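Local coordinates for protein cellulase, glycosyl hydrolase family 5, TPS linker, domain X (Spirochaeta thermophila, PDB 5E9P) that probably binds crystalline cellulose and xylan as a type A carbohydrate-binding module of family 64, tethered to a family 5 glycosyl hydrolase, at residues F11-D14 / E18-W21; W40-L45 / Y52-V57; E46-D51 / P63-G68. One frame throughout, in Å; residues are numbered along the deposited sequence.

Contact 1: residues F11-D14 / E18-W21; sequences FSYD and EYYW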
# COMPACT_ATOMS: atom_id res chain seq x y z
N PHE A 11 5.51 -1.54 7.33
CA PHE A 11 5.19 -0.12 7.25
C PHE A 11 3.85 0.13 7.88
O PHE A 11 2.91 -0.62 7.67
CB PHE A 11 5.16 0.27 5.77
CG PHE A 11 4.84 1.71 5.49
CD1 PHE A 11 5.84 2.66 5.49
CD2 PHE A 11 3.56 2.13 5.22
CE1 PHE A 11 5.56 3.96 5.17
CE2 PHE A 11 3.30 3.45 4.94
CZ PHE A 11 4.29 4.36 4.94
N SER A 12 3.72 1.22 8.57
CA SER A 12 2.45 1.69 9.04
C SER A 12 2.43 3.17 9.09
O SER A 12 3.44 3.90 9.21
CB SER A 12 2.12 1.05 10.40
OG SER A 12 3.14 1.34 11.35
N TYR A 13 1.25 3.70 8.92
CA TYR A 13 1.05 5.11 8.91
C TYR A 13 -0.38 5.46 9.28
O TYR A 13 -1.30 4.78 8.84
CB TYR A 13 1.41 5.69 7.51
CG TYR A 13 1.23 7.18 7.43
CD1 TYR A 13 2.17 8.05 7.98
CD2 TYR A 13 0.12 7.73 6.84
CE1 TYR A 13 1.98 9.42 7.95
CE2 TYR A 13 -0.09 9.09 6.82
CZ TYR A 13 0.87 9.95 7.36
OH TYR A 13 0.63 11.30 7.32
N ASP A 14 -0.56 6.50 10.06
CA ASP A 14 -1.90 7.01 10.41
C ASP A 14 -1.91 8.49 10.27
O ASP A 14 -1.21 9.18 11.04
CB ASP A 14 -2.29 6.61 11.82
CG ASP A 14 -2.44 5.10 11.95
OD1 ASP A 14 -1.45 4.39 12.22
OD2 ASP A 14 -3.57 4.60 11.79
N GLU A 18 -1.75 13.22 1.14
CA GLU A 18 -1.59 12.48 -0.08
C GLU A 18 -0.14 12.09 -0.26
O GLU A 18 0.72 12.98 -0.25
CB GLU A 18 -2.08 13.28 -1.30
CG GLU A 18 -1.82 12.54 -2.61
CD GLU A 18 -2.51 13.17 -3.83
OE1 GLU A 18 -2.66 14.42 -3.81
OE2 GLU A 18 -2.93 12.45 -4.71
N TYR A 19 0.15 10.79 -0.36
CA TYR A 19 1.52 10.31 -0.38
C TYR A 19 1.68 9.27 -1.49
O TYR A 19 0.77 8.59 -1.88
CB TYR A 19 1.91 9.70 0.98
CG TYR A 19 1.64 10.64 2.12
CD1 TYR A 19 2.47 11.75 2.34
CD2 TYR A 19 0.58 10.48 2.99
CE1 TYR A 19 2.16 12.67 3.31
CE2 TYR A 19 0.26 11.42 3.94
CZ TYR A 19 1.08 12.49 4.12
OH TYR A 19 0.75 13.47 5.07
N TYR A 20 2.95 9.19 -1.93
CA TYR A 20 3.38 8.27 -2.98
C TYR A 20 4.60 7.51 -2.42
O TYR A 20 5.68 8.09 -2.30
CB TYR A 20 3.76 9.05 -4.24
CG TYR A 20 2.63 9.83 -4.85
CD1 TYR A 20 2.35 11.10 -4.51
CD2 TYR A 20 1.82 9.27 -5.84
CE1 TYR A 20 1.29 11.86 -5.15
CE2 TYR A 20 0.84 9.91 -6.52
CZ TYR A 20 0.55 11.20 -6.12
OH TYR A 20 -0.43 11.96 -6.76
N TRP A 21 4.37 6.23 -2.12
CA TRP A 21 5.39 5.37 -1.53
C TRP A 21 5.67 4.21 -2.47
O TRP A 21 4.74 3.64 -3.02
CB TRP A 21 4.94 4.82 -0.18
CG TRP A 21 4.58 5.84 0.85
CD1 TRP A 21 5.34 6.87 1.29
CD2 TRP A 21 3.38 5.90 1.61
NE1 TRP A 21 4.67 7.55 2.30
CE2 TRP A 21 3.48 6.96 2.50
CE3 TRP A 21 2.21 5.14 1.63
CZ2 TRP A 21 2.42 7.29 3.41
CZ3 TRP A 21 1.22 5.46 2.51
CH2 TRP A 21 1.31 6.49 3.37
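Phe11 and Trp21 meet edge to face between the two sheets of the jelly roll, with Tyr13 taking the next place along the same strand. The indole of Trp21 is the central piece. Phe11 comes down on one face of its six-membered ring, CZ leading and lying over the ring centre, 3.7 Å from Trp21 CE2. The two planes are inclined at 60°. CE2 of Phe11 rests beside it, over the CZ3 and CE3 side of the same face. The opposite face of the indole is covered near its rim by CB of Tyr19, two residues back on the same strand, which leaves the ring sandwiched.

Tyr13 is approached the other way round: here Trp21 supplies the edge and the tyrosine the face, in an offset edge-to-face pair at 64°. The touching atoms are Trp21 CH2 and Tyr13 CD2, 3.9 Å apart. With CG of Phe11 and Tyr13 anti to the backbone N (chi1 180° in both), the two rings extend straight from strand 11-14 into the gap. Farther out the side chains of Tyr13 and Tyr19 cross at about a right angle, CE2 of Tyr13 lying 3.7 Å from CE2 of Tyr19. Tyr19 OH hydrogen-bonds Ala16 O, and Tyr13 OH reaches the same oxygen in a weak bond.

The strand segments run antiparallel, but at 11.2 Å between axes they are facing layers of a sandwich rather than paired neighbours. Strand 11-14 is an outermost strand of the four-stranded sheet and pairs with strand 82-85; segment 18-21 bonds through its backbone to strand 70-76 in the other sheet. Tyr74 of strand 70-76 adds a further ring to the cluster, and Val83 of strand 82-85 packs against Tyr13 and Trp21.

Contact 2: residues W40-L45 / Y52-V57; sequences WNLDLL and YTNVWV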
# COMPACT_ATOMS: atom_id res chain seq x y z
N TRP A 40 -8.11 1.83 6.44
CA TRP A 40 -9.46 2.38 6.60
C TRP A 40 -9.35 3.87 6.70
O TRP A 40 -8.28 4.47 6.89
CB TRP A 40 -10.20 1.79 7.80
CG TRP A 40 -9.53 1.95 9.12
CD1 TRP A 40 -9.36 3.10 9.88
CD2 TRP A 40 -8.93 0.91 9.88
NE1 TRP A 40 -8.69 2.80 11.03
CE2 TRP A 40 -8.40 1.48 11.06
CE3 TRP A 40 -8.80 -0.49 9.70
CZ2 TRP A 40 -7.80 0.75 12.04
CZ3 TRP A 40 -8.18 -1.20 10.66
CH2 TRP A 40 -7.68 -0.60 11.81
N ASN A 41 -10.50 4.53 6.57
CA ASN A 41 -10.61 5.98 6.55
C ASN A 41 -9.82 6.63 5.44
O ASN A 41 -9.42 7.82 5.59
CB ASN A 41 -10.34 6.67 7.89
CG ASN A 41 -11.59 6.87 8.77
OD1 ASN A 41 -11.49 6.75 9.94
ND2 ASN A 41 -12.70 7.24 8.17
N LEU A 42 -9.59 5.94 4.34
CA LEU A 42 -8.93 6.52 3.20
C LEU A 42 -9.90 6.95 2.11
O LEU A 42 -10.93 6.30 1.88
CB LEU A 42 -7.89 5.57 2.63
CG LEU A 42 -6.83 5.11 3.62
CD1 LEU A 42 -5.78 4.30 2.90
CD2 LEU A 42 -6.19 6.24 4.38
N ASP A 43 -9.53 8.01 1.43
CA ASP A 43 -10.17 8.33 0.15
C ASP A 43 -9.64 7.47 -0.97
O ASP A 43 -10.38 7.19 -1.93
CB ASP A 43 -9.95 9.82 -0.20
CG ASP A 43 -10.68 10.78 0.80
OD1 ASP A 43 -11.75 10.38 1.22
OD2 ASP A 43 -10.15 11.91 0.98
N LEU A 44 -8.39 7.08 -0.92
CA LEU A 44 -7.76 6.23 -1.96
C LEU A 44 -6.59 5.50 -1.39
O LEU A 44 -5.77 6.09 -0.68
CB LEU A 44 -7.31 7.10 -3.11
CG LEU A 44 -6.68 6.41 -4.30
CD1 LEU A 44 -7.68 5.50 -5.01
CD2 LEU A 44 -6.11 7.41 -5.28
N LEU A 45 -6.51 4.21 -1.77
CA LEU A 45 -5.24 3.47 -1.67
C LEU A 45 -5.17 2.65 -2.95
O LEU A 45 -5.91 1.68 -3.07
CB LEU A 45 -5.16 2.58 -0.45
CG LEU A 45 -3.72 2.04 -0.20
CD1 LEU A 45 -2.79 3.12 0.28
CD2 LEU A 45 -3.77 0.90 0.79
N TYR A 52 -7.34 -0.58 -3.82
CA TYR A 52 -7.36 -1.36 -2.56
C TYR A 52 -7.79 -0.44 -1.41
O TYR A 52 -7.29 -0.58 -0.30
CB TYR A 52 -6.04 -2.05 -2.29
CG TYR A 52 -5.63 -3.04 -3.36
CD1 TYR A 52 -6.27 -4.25 -3.49
CD2 TYR A 52 -4.65 -2.72 -4.26
CE1 TYR A 52 -5.89 -5.14 -4.54
CE2 TYR A 52 -4.29 -3.55 -5.22
CZ TYR A 52 -4.88 -4.72 -5.40
OH TYR A 52 -4.49 -5.58 -6.42
N THR A 53 -8.68 0.49 -1.68
CA THR A 53 -9.06 1.48 -0.64
C THR A 53 -9.87 0.83 0.44
O THR A 53 -10.98 0.29 0.14
CB THR A 53 -9.83 2.63 -1.30
OG1 THR A 53 -9.09 3.17 -2.41
CG2 THR A 53 -10.10 3.76 -0.33
N ASN A 54 -9.43 0.89 1.68
CA ASN A 54 -10.24 0.45 2.81
C ASN A 54 -10.56 -1.02 2.76
O ASN A 54 -11.69 -1.43 3.05
CB ASN A 54 -11.49 1.30 3.00
CG ASN A 54 -11.18 2.75 3.11
OD1 ASN A 54 -10.17 3.18 3.66
ND2 ASN A 54 -12.09 3.58 2.58
N VAL A 55 -9.57 -1.85 2.46
CA VAL A 55 -9.71 -3.31 2.45
C VAL A 55 -8.56 -3.97 3.14
O VAL A 55 -7.45 -3.38 3.29
CB VAL A 55 -9.84 -3.88 1.04
CG1 VAL A 55 -10.96 -3.27 0.28
CG2 VAL A 55 -8.50 -3.82 0.26
N TRP A 56 -8.74 -5.22 3.47
CA TRP A 56 -7.66 -6.15 3.79
C TRP A 56 -7.33 -6.93 2.54
O TRP A 56 -8.27 -7.52 1.94
CB TRP A 56 -8.09 -7.14 4.90
CG TRP A 56 -7.02 -7.96 5.49
CD1 TRP A 56 -6.49 -7.77 6.76
CD2 TRP A 56 -6.39 -9.19 5.02
NE1 TRP A 56 -5.61 -8.75 7.09
CE2 TRP A 56 -5.50 -9.63 6.05
CE3 TRP A 56 -6.48 -9.93 3.85
CZ2 TRP A 56 -4.71 -10.78 5.91
CZ3 TRP A 56 -5.64 -11.09 3.74
CH2 TRP A 56 -4.79 -11.44 4.80
N VAL A 57 -6.09 -7.02 2.10
CA VAL A 57 -5.70 -7.80 0.94
C VAL A 57 -4.34 -8.41 1.19
O VAL A 57 -3.43 -7.73 1.74
CB VAL A 57 -5.76 -6.95 -0.34
CG1 VAL A 57 -4.85 -5.70 -0.27
CG2 VAL A 57 -5.41 -7.77 -1.58
O HOH W 1 -11.27 5.13 -3.94
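Asn54 reaches across to Leu42 with its amide, while Thr53, one residue earlier in the type II turn from Tyr52 to Val55, takes hold of Leu45. From CB the Asn54 chain leads to CG, set beside its own backbone N (chi1 -54°) and 3.8 Å from both N and O of Leu42. OD1 of Asn54 accepts from Leu42 N at 2.9 Å, in the carbonyl plane and on a lone pair. The same OD1 of Asn54 touches Leu42 CB (3.5 Å) and Trp40 CA (3.1 Å). ND2 of Asn54 donates to Leu42 O at 3.0 Å, in the plane of that carbonyl but 21° out of the asparagine's own amide plane.

Thr53 OG1 accepts from Leu45 N at 2.9 Å in a nearly straight bond (163°), and is also hydrogen-bonded to Asp51 OD1. A water donates to Asp43 O and, weakly, to Thr53 OG1.

Asp43 and Leu44 form a classic beta bulge opposite Lys75. The amide of Asn54 thus stands in for a backbone partner, satisfying N-H and C=O of Leu42; side-chain bonds from Asn54 and Thr53, with a single backbone bond from Tyr52 N to Leu45 O, join the turn to this loop.

Contact 3: residues E46-D51 / P63-G68; sequences EINGTD and PAASDG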
# COMPACT_ATOMS: atom_id res chain seq x y z
N GLU A 46 -4.32 3.09 -3.88
CA GLU A 46 -4.17 2.32 -5.11
C GLU A 46 -2.76 1.78 -5.18
O GLU A 46 -1.81 2.51 -4.83
CB GLU A 46 -4.61 3.06 -6.32
CG GLU A 46 -3.93 4.33 -6.52
CD GLU A 46 -4.37 5.18 -7.74
OE1 GLU A 46 -5.25 4.72 -8.49
OE2 GLU A 46 -3.76 6.28 -7.96
N ILE A 47 -2.63 0.55 -5.58
CA ILE A 47 -1.33 -0.12 -5.63
C ILE A 47 -1.20 -0.72 -7.02
O ILE A 47 -2.00 -1.56 -7.42
CB ILE A 47 -1.14 -1.17 -4.51
CG1 ILE A 47 -1.44 -0.54 -3.15
CG2 ILE A 47 0.29 -1.69 -4.63
CD1 ILE A 47 -1.39 -1.53 -2.00
N ASN A 48 -0.17 -0.27 -7.75
CA ASN A 48 0.06 -0.79 -9.09
C ASN A 48 -1.20 -0.76 -9.95
O ASN A 48 -1.45 -1.67 -10.72
CB ASN A 48 0.74 -2.14 -9.09
CG ASN A 48 2.17 -2.03 -8.61
OD1 ASN A 48 2.70 -0.92 -8.47
ND2 ASN A 48 2.85 -3.17 -8.40
N GLY A 49 -1.95 0.33 -9.84
CA GLY A 49 -3.09 0.57 -10.72
C GLY A 49 -4.40 -0.01 -10.29
O GLY A 49 -5.38 0.18 -11.01
N THR A 50 -4.44 -0.73 -9.18
CA THR A 50 -5.68 -1.33 -8.71
C THR A 50 -6.07 -0.67 -7.39
O THR A 50 -5.25 -0.38 -6.54
CB THR A 50 -5.50 -2.83 -8.56
OG1 THR A 50 -5.17 -3.39 -9.83
CG2 THR A 50 -6.75 -3.50 -7.98
N ASP A 51 -7.38 -0.46 -7.24
CA ASP A 51 -7.94 0.19 -6.05
C ASP A 51 -8.03 -0.85 -4.92
O ASP A 51 -8.69 -1.92 -5.05
CB ASP A 51 -9.31 0.77 -6.53
CG ASP A 51 -9.99 1.64 -5.49
OD1 ASP A 51 -9.69 1.45 -4.34
OD2 ASP A 51 -10.93 2.35 -5.85
N PRO A 63 0.45 -8.17 -8.02
CA PRO A 63 1.69 -8.37 -8.73
C PRO A 63 2.57 -7.11 -8.72
O PRO A 63 2.08 -5.98 -8.78
CB PRO A 63 1.29 -8.73 -10.16
CG PRO A 63 -0.11 -9.21 -10.06
CD PRO A 63 -0.70 -8.37 -8.91
N ALA A 64 3.88 -7.33 -8.74
CA ALA A 64 4.82 -6.23 -8.95
C ALA A 64 4.60 -5.56 -10.29
O ALA A 64 4.09 -6.21 -11.26
CB ALA A 64 6.24 -6.70 -8.91
N ALA A 65 5.01 -4.33 -10.42
CA ALA A 65 5.07 -3.66 -11.68
C ALA A 65 6.19 -4.28 -12.54
O ALA A 65 7.01 -5.04 -12.06
CB ALA A 65 5.33 -2.19 -11.46
N SER A 66 6.22 -3.90 -13.80
CA SER A 66 7.25 -4.46 -14.65
C SER A 66 8.67 -4.23 -14.12
O SER A 66 9.55 -5.07 -14.32
CB SER A 66 7.10 -3.82 -16.03
OG SER A 66 8.07 -4.30 -16.90
N ASP A 67 8.91 -3.11 -13.43
CA ASP A 67 10.19 -2.77 -12.85
C ASP A 67 10.48 -3.42 -11.49
O ASP A 67 11.53 -3.17 -10.91
CB ASP A 67 10.45 -1.27 -12.73
CG ASP A 67 9.56 -0.57 -11.74
OD1 ASP A 67 8.75 -1.25 -11.07
OD2 ASP A 67 9.71 0.66 -11.63
N GLY A 68 9.59 -4.27 -11.03
CA GLY A 68 9.80 -4.97 -9.76
C GLY A 68 9.30 -4.26 -8.54
O GLY A 68 9.41 -4.82 -7.45
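Asn48, first central residue of the type I' turn Ile47-Thr50 in the hairpin 44-47/50-51, reaches Pro63 and Ala65 in the loop 63-68 of the jelly roll. Its backbone is left-handed, as the first central position of such a turn requires; Gly49 holds the second. CG lies beside the backbone N and anti to the carbonyl carbon (chi1 -69°), which aims the amide at the main chain of Pro63 to Ala65.

ND2 of Asn48 donates to Pro63 O at 2.9 Å in a bond of 162°. The oxygen lies practically in the asparagine amide plane, and the donor in turn sits in the carbonyl plane of Pro63 on a lone pair, so the two planar groups meet with the N-H and the lone pair each used in its own plane. ND2 also bonds Tyr69 O, and OD1 accepts from Tyr71 N: three hydrogen bonds hold the amide and fix which way it is flipped. A leucine here would probably leave Pro63 O, Tyr69 O and Tyr71 N without these mates and let the loop shift from the hairpin.

Asn48 ND2 comes within 3.2 Å of Ala65 N without bonding it, since both are donors. Beside the amide, at the start of the loop's own type I turn, the methyl of Ala65 packs with CB 4.1 Å from Asn48 ND2 and 4.2 Å from Asn48 OD1.

In the fold
The three contacts tie one small beta sandwich together in different ways. Contact 1 packs aromatic rings between the two sheets; contact 2 joins loops that lead from the four-stranded sheet to the five-stranded one and back; contact 3 fastens a loop to the hairpin tip. Contacts 2 and 3 share strand 44-47 and touch, Tyr52 CE2 lying 3.7 Å from Ile47 O, although their centres are about 15 Å apart. Contact 1 does not touch either: its centre is about 12 Å from that of contact 2 and about 16 Å from that of contact 3, which lies across the chain's centre. The exposed Trp40 and Trp56 of contact 2 are the kind of aromatic side chain that type A modules use on cellulose.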